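Local coordinates for putative oxidoreductase (Salmonella enterica subsp. enterica serovar Typhimurium, PDB 3NX4), which binds NADP and probably acts as an NADPH-dependent acryloyl-CoA reductase of the medium-chain dehydrogenase/reductase type, at residues 83-88 / 102-107; 162-167 / 172-177; 188-193 / 288-293. One frame throughout, in Å; residues are numbered along the deposited sequence.

How the contacts relate
The three contacts lie in series along the chain, and none nests in or crosses another. From the N terminus, contact 1 comes first, closing a loop of 13 residues between segments 83-88 and 102-107, on strands 82-86 and 101-104 of the GroES-like domain. Contact 2 follows in the nucleotide-binding domain, where four residues separate segment 162-167 on helix 158-169 from segment 172-177 on strand 174-178. Contact 3 spans 94 residues, bringing helix 288-294 back to the end of helix 184-190. Contacts 2 and 3 have centres about 10 Å apart and touch: Asn193 OD1 takes a hydrogen bond from Val174 N, and Phe290 packs on Thr162 and Ala165. Contact 1 stands apart, its centre about 29 Å from each.

Contact 1 (83-88 / 102-107); sequences VLLTGW and ARVKGD
Leu85 and Val104 reach toward each other tip to tip, and their methyl groups form the apolar half of this small contact. Leu85 CD1 comes to 4.0 Å from Val104 CG1 and lies 4.2 Å from Val104 CG2, so one methyl faces both prongs of the valine fork. The leucine gets there with CG turned anti to its backbone N (chi1 176°), which sends the branch across the gap between two strands that are not sheet partners. The other half is polar and runs through water. Trp88 NE1 and Asp107 O are 4.0 Å apart, too far for a direct bond. A single water fills in: it accepts from Trp88 NE1 at 3.2 Å and donates to Asp107 O at 2.7 Å. The indole N-H and a main-chain carbonyl are thereby satisfied together, and the bridge, with the stacked Trp108, probably helps to hold the indole in place.

In the second shell, Trp108 also touches Leu85, while the carboxylate of Asp107 forms a salt bridge with Arg76. Around the contact, strand 82-86 pairs antiparallel with strand 64-72, whose Phe65 packs on Leu85, and with the short strand 110-111. Strand 101-104 pairs instead with strand 30-39, so the contact spans the mixed sheet of the GroES-like domain, with Arg275 of helix 272-285 lying against Trp88.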
loop_
_atom_site.group_PDB
_atom_site.type_symbol
_atom_site.label_atom_id
_atom_site.label_comp_id
_atom_site.label_asym_id
_atom_site.label_seq_id
_atom_site.Cartn_x
_atom_site.Cartn_y
_atom_site.Cartn_z
ATOM N N VAL A 83 12.333 -32.491 2.246
ATOM C CA VAL A 83 12.090 -31.122 2.715
ATOM C C VAL A 83 12.524 -30.068 1.702
ATOM O O VAL A 83 13.274 -30.350 0.765
ATOM C CB VAL A 83 12.853 -30.831 4.026
ATOM C CG1 VAL A 83 12.372 -31.751 5.146
ATOM C CG2 VAL A 83 14.359 -30.980 3.798
ATOM N N LEU A 84 12.044 -28.842 1.891
ATOM C CA LEU A 84 12.511 -27.733 1.076
ATOM C C LEU A 84 12.792 -26.544 1.976
ATOM O O LEU A 84 12.343 -26.499 3.114
ATOM C CB LEU A 84 11.486 -27.373 -0.012
ATOM C CG LEU A 84 10.128 -26.790 0.397
ATOM C CD1 LEU A 84 10.255 -25.324 0.816
ATOM C CD2 LEU A 84 9.156 -26.905 -0.782
ATOM N N LEU A 85 13.552 -25.586 1.471
ATOM C CA LEU A 85 13.787 -24.359 2.211
ATOM C C LEU A 85 13.913 -23.195 1.240
ATOM O O LEU A 85 14.577 -23.302 0.210
ATOM C CB LEU A 85 15.049 -24.468 3.076
ATOM C CG LEU A 85 15.506 -23.232 3.865
ATOM C CD1 LEU A 85 16.280 -23.640 5.140
ATOM C CD2 LEU A 85 16.345 -22.295 3.003
ATOM N N THR A 86 13.259 -22.093 1.577
ATOM C CA THR A 86 13.516 -20.818 0.922
ATOM C C THR A 86 13.635 -19.747 2.005
ATOM O O THR A 86 12.889 -19.762 2.996
ATOM C CB THR A 86 12.392 -20.422 -0.088
ATOM O OG1 THR A 86 11.166 -20.170 0.613
ATOM C CG2 THR A 86 12.161 -21.531 -1.113
ATOM N N GLY A 87 14.586 -18.833 1.837
ATOM C CA GLY A 87 14.611 -17.625 2.653
ATOM C C GLY A 87 15.244 -17.771 4.019
ATOM O O GLY A 87 16.228 -18.496 4.183
ATOM N N TRP A 88 14.674 -17.063 4.992
ATOM C CA TRP A 88 15.131 -17.069 6.386
ATOM C C TRP A 88 16.569 -16.590 6.595
ATOM O O TRP A 88 17.114 -16.743 7.683
ATOM C CB TRP A 88 14.949 -18.454 7.013
ATOM C CG TRP A 88 13.517 -18.868 7.178
ATOM C CD1 TRP A 88 12.896 -19.934 6.585
ATOM C CD2 TRP A 88 12.523 -18.216 7.975
ATOM N NE1 TRP A 88 11.579 -19.993 6.982
ATOM C CE2 TRP A 88 11.325 -18.946 7.832
ATOM C CE3 TRP A 88 12.531 -17.090 8.805
ATOM C CZ2 TRP A 88 10.147 -18.585 8.487
ATOM C CZ3 TRP A 88 11.355 -16.733 9.456
ATOM C CH2 TRP A 88 10.183 -17.480 9.293
ATOM N N ALA A 102 23.494 -29.126 3.478
ATOM C CA ALA A 102 23.193 -27.908 4.220
ATOM C C ALA A 102 22.830 -28.299 5.638
ATOM O O ALA A 102 22.343 -29.407 5.875
ATOM C CB ALA A 102 22.042 -27.127 3.564
ATOM N N ARG A 103 23.093 -27.402 6.580
ATOM C CA ARG A 103 22.710 -27.625 7.971
ATOM C C ARG A 103 22.000 -26.384 8.483
ATOM O O ARG A 103 22.550 -25.284 8.427
ATOM C CB ARG A 103 23.933 -27.943 8.834
ATOM C CG ARG A 103 23.562 -28.453 10.223
ATOM C CD ARG A 103 24.810 -28.753 11.083
ATOM N NE ARG A 103 25.753 -29.594 10.368
ATOM C CZ ARG A 103 27.028 -29.748 10.711
ATOM N NH1 ARG A 103 27.511 -29.108 11.767
ATOM N NH2 ARG A 103 27.818 -30.535 9.995
ATOM N N VAL A 104 20.777 -26.565 8.975
ATOM C CA VAL A 104 19.895 -25.444 9.271
ATOM C C VAL A 104 19.002 -25.718 10.468
ATOM O O VAL A 104 18.942 -26.836 10.978
ATOM C CB VAL A 104 18.961 -25.127 8.075
ATOM C CG1 VAL A 104 19.769 -24.713 6.854
ATOM C CG2 VAL A 104 18.071 -26.327 7.756
ATOM N N LYS A 105 18.296 -24.681 10.906
ATOM C CA LYS A 105 17.346 -24.814 11.996
ATOM C C LYS A 105 16.076 -25.442 11.462
ATOM O O LYS A 105 15.633 -25.107 10.371
ATOM C CB LYS A 105 16.993 -23.444 12.554
ATOM C CG LYS A 105 18.150 -22.654 13.118
ATOM C CD LYS A 105 17.619 -21.380 13.763
ATOM C CE LYS A 105 18.741 -20.473 14.243
ATOM N NZ LYS A 105 18.212 -19.176 14.762
ATOM N N GLY A 106 15.469 -26.324 12.246
ATOM C CA GLY A 106 14.187 -26.891 11.872
ATOM C C GLY A 106 13.131 -25.852 11.520
ATOM O O GLY A 106 12.301 -26.089 10.646
ATOM N N ASP A 107 13.154 -24.706 12.201
ATOM C CA ASP A 107 12.176 -23.645 11.956
ATOM C C ASP A 107 12.168 -23.130 10.502
ATOM O O ASP A 107 11.173 -22.571 10.049
ATOM C CB ASP A 107 12.436 -22.447 12.863
ATOM C CG ASP A 107 11.926 -22.643 14.277
ATOM O OD1 ASP A 107 11.168 -23.607 14.543
ATOM O OD2 ASP A 107 12.281 -21.793 15.117
HETATM O O HOH W 1 9.992 -22.640 7.656
#

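Contact 2 (162-167 / 172-177); sequences TAVALL and YQVAAV
Leu167 and Tyr172 share the same first torsion, each with CG anti to its own carbonyl carbon (chi1 -67° in both), and this brings the leucine branch over the phenol ring. Val174 CG2 is likewise anti to its carbonyl carbon, a setting that aims this methyl at the helix. The result is a compact example of how the last turns of a helix fit the strand after it. Leu167 CD2 sits over one face of the Tyr172 ring in a CH-pi contact, 4.1 Å from the centroid and 23° off the normal; it is displaced toward the rim, and its nearest ring atom is Tyr172 CD1 at 3.8 Å. The carbonyl of the same leucine meets the tyrosine at two places. Leu167 O accepts a hydrogen bond from Tyr172 N at 3.0 Å, and it also lies in the ring plane at the edge, 3.5 Å from Tyr172 CD1.

Leu167 then meets Val174 at about a right angle. The approach of Leu167 CB to Val174 CG2 at 3.4 Å is tighter than usual van der Waals contact, a sign of close packing between the helix and Val174. One helical turn earlier, Val164 CG2 meets Val174 CG1 more loosely, at 4.3 Å.

The phenol oxygen of Tyr172 is hydrogen-bonded to Ile143 O. The contact belongs to a beta-alpha-beta unit: Val150 and Val152 of strand 150-152 touch Leu167, Ile216 of strand 212-217 joins them, and helix 118-140 packs against Ala163 and Leu166.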
loop_
_atom_site.group_PDB
_atom_site.type_symbol
_atom_site.label_atom_id
_atom_site.label_comp_id
_atom_site.label_asym_id
_atom_site.label_seq_id
_atom_site.Cartn_x
_atom_site.Cartn_y
_atom_site.Cartn_z
ATOM N N THR A 162 6.075 -16.979 -13.107
ATOM C CA THR A 162 5.195 -17.726 -12.210
ATOM C C THR A 162 3.886 -16.958 -12.032
ATOM O O THR A 162 2.796 -17.533 -12.067
ATOM C CB THR A 162 5.848 -17.976 -10.831
ATOM O OG1 THR A 162 7.206 -18.403 -11.001
ATOM C CG2 THR A 162 5.078 -19.058 -10.062
ATOM N N ALA A 163 4.007 -15.648 -11.855
ATOM C CA ALA A 163 2.835 -14.784 -11.658
ATOM C C ALA A 163 1.866 -14.869 -12.840
ATOM O O ALA A 163 0.648 -14.965 -12.666
ATOM C CB ALA A 163 3.282 -13.341 -11.451
ATOM N N VAL A 164 2.418 -14.817 -14.048
ATOM C CA VAL A 164 1.593 -14.858 -15.262
ATOM C C VAL A 164 0.849 -16.200 -15.298
ATOM O O VAL A 164 -0.363 -16.247 -15.524
ATOM C CB VAL A 164 2.466 -14.673 -16.527
ATOM C CG1 VAL A 164 1.687 -15.044 -17.820
ATOM C CG2 VAL A 164 3.032 -13.233 -16.598
ATOM N N ALA A 165 1.579 -17.279 -15.023
ATOM C CA ALA A 165 1.020 -18.631 -15.065
ATOM C C ALA A 165 -0.072 -18.832 -14.018
ATOM O O ALA A 165 -1.104 -19.437 -14.300
ATOM C CB ALA A 165 2.122 -19.675 -14.881
ATOM N N LEU A 166 0.164 -18.328 -12.811
ATOM C CA LEU A 166 -0.830 -18.401 -11.732
ATOM C C LEU A 166 -2.093 -17.600 -12.062
ATOM O O LEU A 166 -3.201 -18.123 -11.995
ATOM C CB LEU A 166 -0.241 -17.890 -10.415
ATOM C CG LEU A 166 0.832 -18.781 -9.792
ATOM C CD1 LEU A 166 1.494 -18.040 -8.645
ATOM C CD2 LEU A 166 0.210 -20.095 -9.319
ATOM N N LEU A 167 -1.916 -16.328 -12.408
ATOM C CA LEU A 167 -3.053 -15.469 -12.736
ATOM C C LEU A 167 -3.842 -16.061 -13.892
ATOM O O LEU A 167 -5.064 -16.030 -13.894
ATOM C CB LEU A 167 -2.596 -14.050 -13.103
ATOM C CG LEU A 167 -1.973 -13.254 -11.940
ATOM C CD1 LEU A 167 -1.243 -12.017 -12.472
ATOM C CD2 LEU A 167 -3.021 -12.882 -10.877
ATOM N N TYR A 172 -7.669 -14.811 -14.551
ATOM C CA TYR A 172 -7.504 -13.376 -14.813
ATOM C C TYR A 172 -7.127 -13.062 -16.268
ATOM O O TYR A 172 -6.488 -13.858 -16.940
ATOM C CB TYR A 172 -6.427 -12.777 -13.916
ATOM C CG TYR A 172 -6.780 -12.754 -12.445
ATOM C CD1 TYR A 172 -6.574 -13.876 -11.648
ATOM C CD2 TYR A 172 -7.310 -11.606 -11.851
ATOM C CE1 TYR A 172 -6.897 -13.869 -10.280
ATOM C CE2 TYR A 172 -7.634 -11.584 -10.480
ATOM C CZ TYR A 172 -7.423 -12.719 -9.704
ATOM O OH TYR A 172 -7.741 -12.714 -8.343
ATOM N N GLN A 173 -7.447 -11.857 -16.708
ATOM C CA GLN A 173 -6.909 -11.346 -17.947
ATOM C C GLN A 173 -5.592 -10.725 -17.493
ATOM O O GLN A 173 -5.589 -9.939 -16.574
ATOM C CB GLN A 173 -7.824 -10.284 -18.539
ATOM C CG GLN A 173 -9.084 -10.847 -19.138
ATOM C CD GLN A 173 -8.792 -11.702 -20.329
ATOM O OE1 GLN A 173 -8.036 -11.314 -21.199
ATOM N NE2 GLN A 173 -9.385 -12.872 -20.372
ATOM N N VAL A 174 -4.489 -11.097 -18.131
ATOM C CA VAL A 174 -3.152 -10.696 -17.721
ATOM C C VAL A 174 -2.460 -9.860 -18.796
ATOM O O VAL A 174 -2.420 -10.250 -19.959
ATOM C CB VAL A 174 -2.265 -11.934 -17.431
ATOM C CG1 VAL A 174 -0.858 -11.493 -17.099
ATOM C CG2 VAL A 174 -2.859 -12.769 -16.257
ATOM N N ALA A 175 -1.898 -8.723 -18.391
ATOM C CA ALA A 175 -1.023 -7.934 -19.261
ATOM C C ALA A 175 0.404 -8.133 -18.756
ATOM O O ALA A 175 0.652 -8.064 -17.558
ATOM C CB ALA A 175 -1.420 -6.439 -19.212
ATOM N N ALA A 176 1.336 -8.445 -19.650
ATOM C CA ALA A 176 2.730 -8.633 -19.243
ATOM C C ALA A 176 3.570 -7.497 -19.811
ATOM O O ALA A 176 3.436 -7.164 -20.984
ATOM C CB ALA A 176 3.263 -9.985 -19.746
ATOM N N VAL A 177 4.430 -6.899 -18.994
ATOM C CA VAL A 177 5.301 -5.828 -19.485
ATOM C C VAL A 177 6.724 -6.370 -19.555
ATOM O O VAL A 177 7.247 -6.890 -18.567
ATOM C CB VAL A 177 5.298 -4.602 -18.556
ATOM C CG1 VAL A 177 6.204 -3.501 -19.125
ATOM C CG2 VAL A 177 3.870 -4.082 -18.335
#

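Contact 3 (188-193 / 288-293); sequences KSLGAN and ESFYAQ
Gln293 stretches across to Ser189 and Leu190, and its path traces most of this helix-to-helix contact. From CB the chain turns to put CG anti to the carbonyl carbon (chi1 -68°), then runs extended (chi2 176°), so that the amide is delivered to the end of the opposing helix. There Gln293 CD lies 3.9 Å from Ser189 O. At the tip the two branches part: Gln293 OE1 is 3.5 Å from both Ser189 O and Leu190 CD2, while Gln293 NE2 is 3.6 Å from Ser189 O. None of these is a hydrogen bond. Gln293 OE1 and Ser189 O are both acceptors, at best neutral neighbours, and no bond holds the amide to the serine. The hydroxyl of Ser189 is hydrogen-bonded to Tyr186 O in its own helix.

Leu190 and Gln293 slide past each other in opposite directions, and the same methyl, Leu190 CD2, also reaches Phe290 CD1 at 4.0 Å. The phenyl group is brought to this side by a first torsion that places CG anti to its backbone N (chi1 168°). Helix 158-169 also meets the Phe290 ring, and its Ser161 and Val164 touch Leu190, so the leucine and the ring share one helix as a neighbour.

Gly191 is the first residue to leave helical backbone angles, in a Schellman motif: it adopts positive phi, and the hydrogen bond from Gly191 N to Lys188 O at 3.1 Å is one of two bonds back into the last turn. The motif ends helix 184-190, followed after a short turn by strand 194-197, an outermost strand of the parallel, Rossmann-type sheet.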
loop_
_atom_site.group_PDB
_atom_site.type_symbol
_atom_site.label_atom_id
_atom_site.label_comp_id
_atom_site.label_asym_id
_atom_site.label_seq_id
_atom_site.Cartn_x
_atom_site.Cartn_y
_atom_site.Cartn_z
ATOM N N LYS A 188 3.366 -15.248 -24.076
ATOM C CA LYS A 188 2.091 -15.723 -24.600
ATOM C C LYS A 188 1.844 -17.178 -24.197
ATOM O O LYS A 188 0.726 -17.546 -23.823
ATOM C CB LYS A 188 2.022 -15.562 -26.127
ATOM C CG LYS A 188 1.903 -14.097 -26.578
ATOM C CD LYS A 188 1.973 -13.971 -28.110
ATOM C CE LYS A 188 2.133 -12.516 -28.580
ATOM N NZ LYS A 188 0.932 -11.666 -28.316
ATOM N N SER A 189 2.888 -18.000 -24.245
ATOM C CA SER A 189 2.721 -19.418 -23.928
ATOM C C SER A 189 2.428 -19.640 -22.434
ATOM O O SER A 189 1.781 -20.620 -22.062
ATOM C CB SER A 189 3.938 -20.239 -24.368
ATOM O OG SER A 189 5.028 -20.049 -23.482
ATOM N N LEU A 190 2.908 -18.733 -21.587
ATOM C CA LEU A 190 2.619 -18.785 -20.150
ATOM C C LEU A 190 1.179 -18.378 -19.831
ATOM O O LEU A 190 0.657 -18.687 -18.748
ATOM C CB LEU A 190 3.582 -17.894 -19.374
ATOM C CG LEU A 190 5.031 -18.348 -19.231
ATOM C CD1 LEU A 190 5.840 -17.248 -18.562
ATOM C CD2 LEU A 190 5.102 -19.624 -18.421
ATOM N N GLY A 191 0.551 -17.676 -20.771
ATOM C CA GLY A 191 -0.841 -17.277 -20.635
ATOM C C GLY A 191 -1.105 -15.777 -20.676
ATOM O O GLY A 191 -2.240 -15.343 -20.462
ATOM N N ALA A 192 -0.079 -14.974 -20.945
ATOM C CA ALA A 192 -0.281 -13.522 -21.030
ATOM C C ALA A 192 -1.238 -13.193 -22.172
ATOM O O ALA A 192 -1.083 -13.699 -23.275
ATOM C CB ALA A 192 1.030 -12.794 -21.206
ATOM N N ASN A 193 -2.240 -12.364 -21.892
ATOM C CA ASN A 193 -3.245 -12.010 -22.890
ATOM C C ASN A 193 -2.842 -10.774 -23.692
ATOM O O ASN A 193 -3.302 -10.564 -24.811
ATOM C CB ASN A 193 -4.590 -11.743 -22.201
ATOM C CG ASN A 193 -5.077 -12.931 -21.405
ATOM O OD1 ASN A 193 -4.898 -12.988 -20.187
ATOM N ND2 ASN A 193 -5.654 -13.916 -22.096
ATOM N N GLU A 288 0.978 -28.277 -14.752
ATOM C CA GLU A 288 2.139 -29.113 -15.041
ATOM C C GLU A 288 2.990 -28.510 -16.155
ATOM O O GLU A 288 4.221 -28.579 -16.127
ATOM C CB GLU A 288 1.687 -30.519 -15.448
ATOM C CG GLU A 288 2.714 -31.295 -16.261
ATOM C CD GLU A 288 4.027 -31.492 -15.522
ATOM O OE1 GLU A 288 3.991 -31.951 -14.357
ATOM O OE2 GLU A 288 5.092 -31.183 -16.104
ATOM N N SER A 289 2.324 -27.912 -17.136
ATOM C CA SER A 289 3.015 -27.333 -18.273
ATOM C C SER A 289 4.010 -26.249 -17.857
ATOM O O SER A 289 4.984 -25.998 -18.564
ATOM C CB SER A 289 2.004 -26.763 -19.271
ATOM O OG SER A 289 1.323 -25.652 -18.723
ATOM N N PHE A 290 3.763 -25.598 -16.720
ATOM C CA PHE A 290 4.607 -24.483 -16.298
ATOM C C PHE A 290 6.043 -24.928 -16.027
ATOM O O PHE A 290 7.000 -24.272 -16.438
ATOM C CB PHE A 290 4.048 -23.808 -15.034
ATOM C CG PHE A 290 5.010 -22.855 -14.398
ATOM C CD1 PHE A 290 5.151 -21.566 -14.890
ATOM C CD2 PHE A 290 5.790 -23.250 -13.321
ATOM C CE1 PHE A 290 6.050 -20.684 -14.314
ATOM C CE2 PHE A 290 6.688 -22.377 -12.745
ATOM C CZ PHE A 290 6.817 -21.090 -13.241
ATOM N N TYR A 291 6.179 -26.038 -15.317
ATOM C CA TYR A 291 7.487 -26.538 -14.903
ATOM C C TYR A 291 8.376 -26.838 -16.122
ATOM O O TYR A 291 9.570 -26.537 -16.131
ATOM C CB TYR A 291 7.319 -27.782 -14.022
ATOM C CG TYR A 291 6.457 -27.536 -12.794
ATOM C CD1 TYR A 291 6.977 -26.908 -11.672
ATOM C CD2 TYR A 291 5.121 -27.928 -12.764
ATOM C CE1 TYR A 291 6.190 -26.676 -10.550
ATOM C CE2 TYR A 291 4.326 -27.709 -11.646
ATOM C CZ TYR A 291 4.863 -27.077 -10.540
ATOM O OH TYR A 291 4.079 -26.852 -9.411
ATOM N N ALA A 292 7.778 -27.416 -17.156
ATOM C CA ALA A 292 8.484 -27.643 -18.414
ATOM C C ALA A 292 8.841 -26.342 -19.164
ATOM O O ALA A 292 9.958 -26.188 -19.654
ATOM C CB ALA A 292 7.669 -28.571 -19.304
ATOM N N GLN A 293 7.903 -25.403 -19.253
ATOM C CA GLN A 293 8.136 -24.169 -20.017
ATOM C C GLN A 293 9.157 -23.218 -19.385
ATOM O O GLN A 293 9.923 -22.564 -20.088
ATOM C CB GLN A 293 6.823 -23.393 -20.207
ATOM C CG GLN A 293 5.806 -24.075 -21.103
ATOM C CD GLN A 293 4.497 -23.303 -21.175
ATOM O OE1 GLN A 293 4.244 -22.413 -20.368
ATOM N NE2 GLN A 293 3.657 -23.647 -22.141
#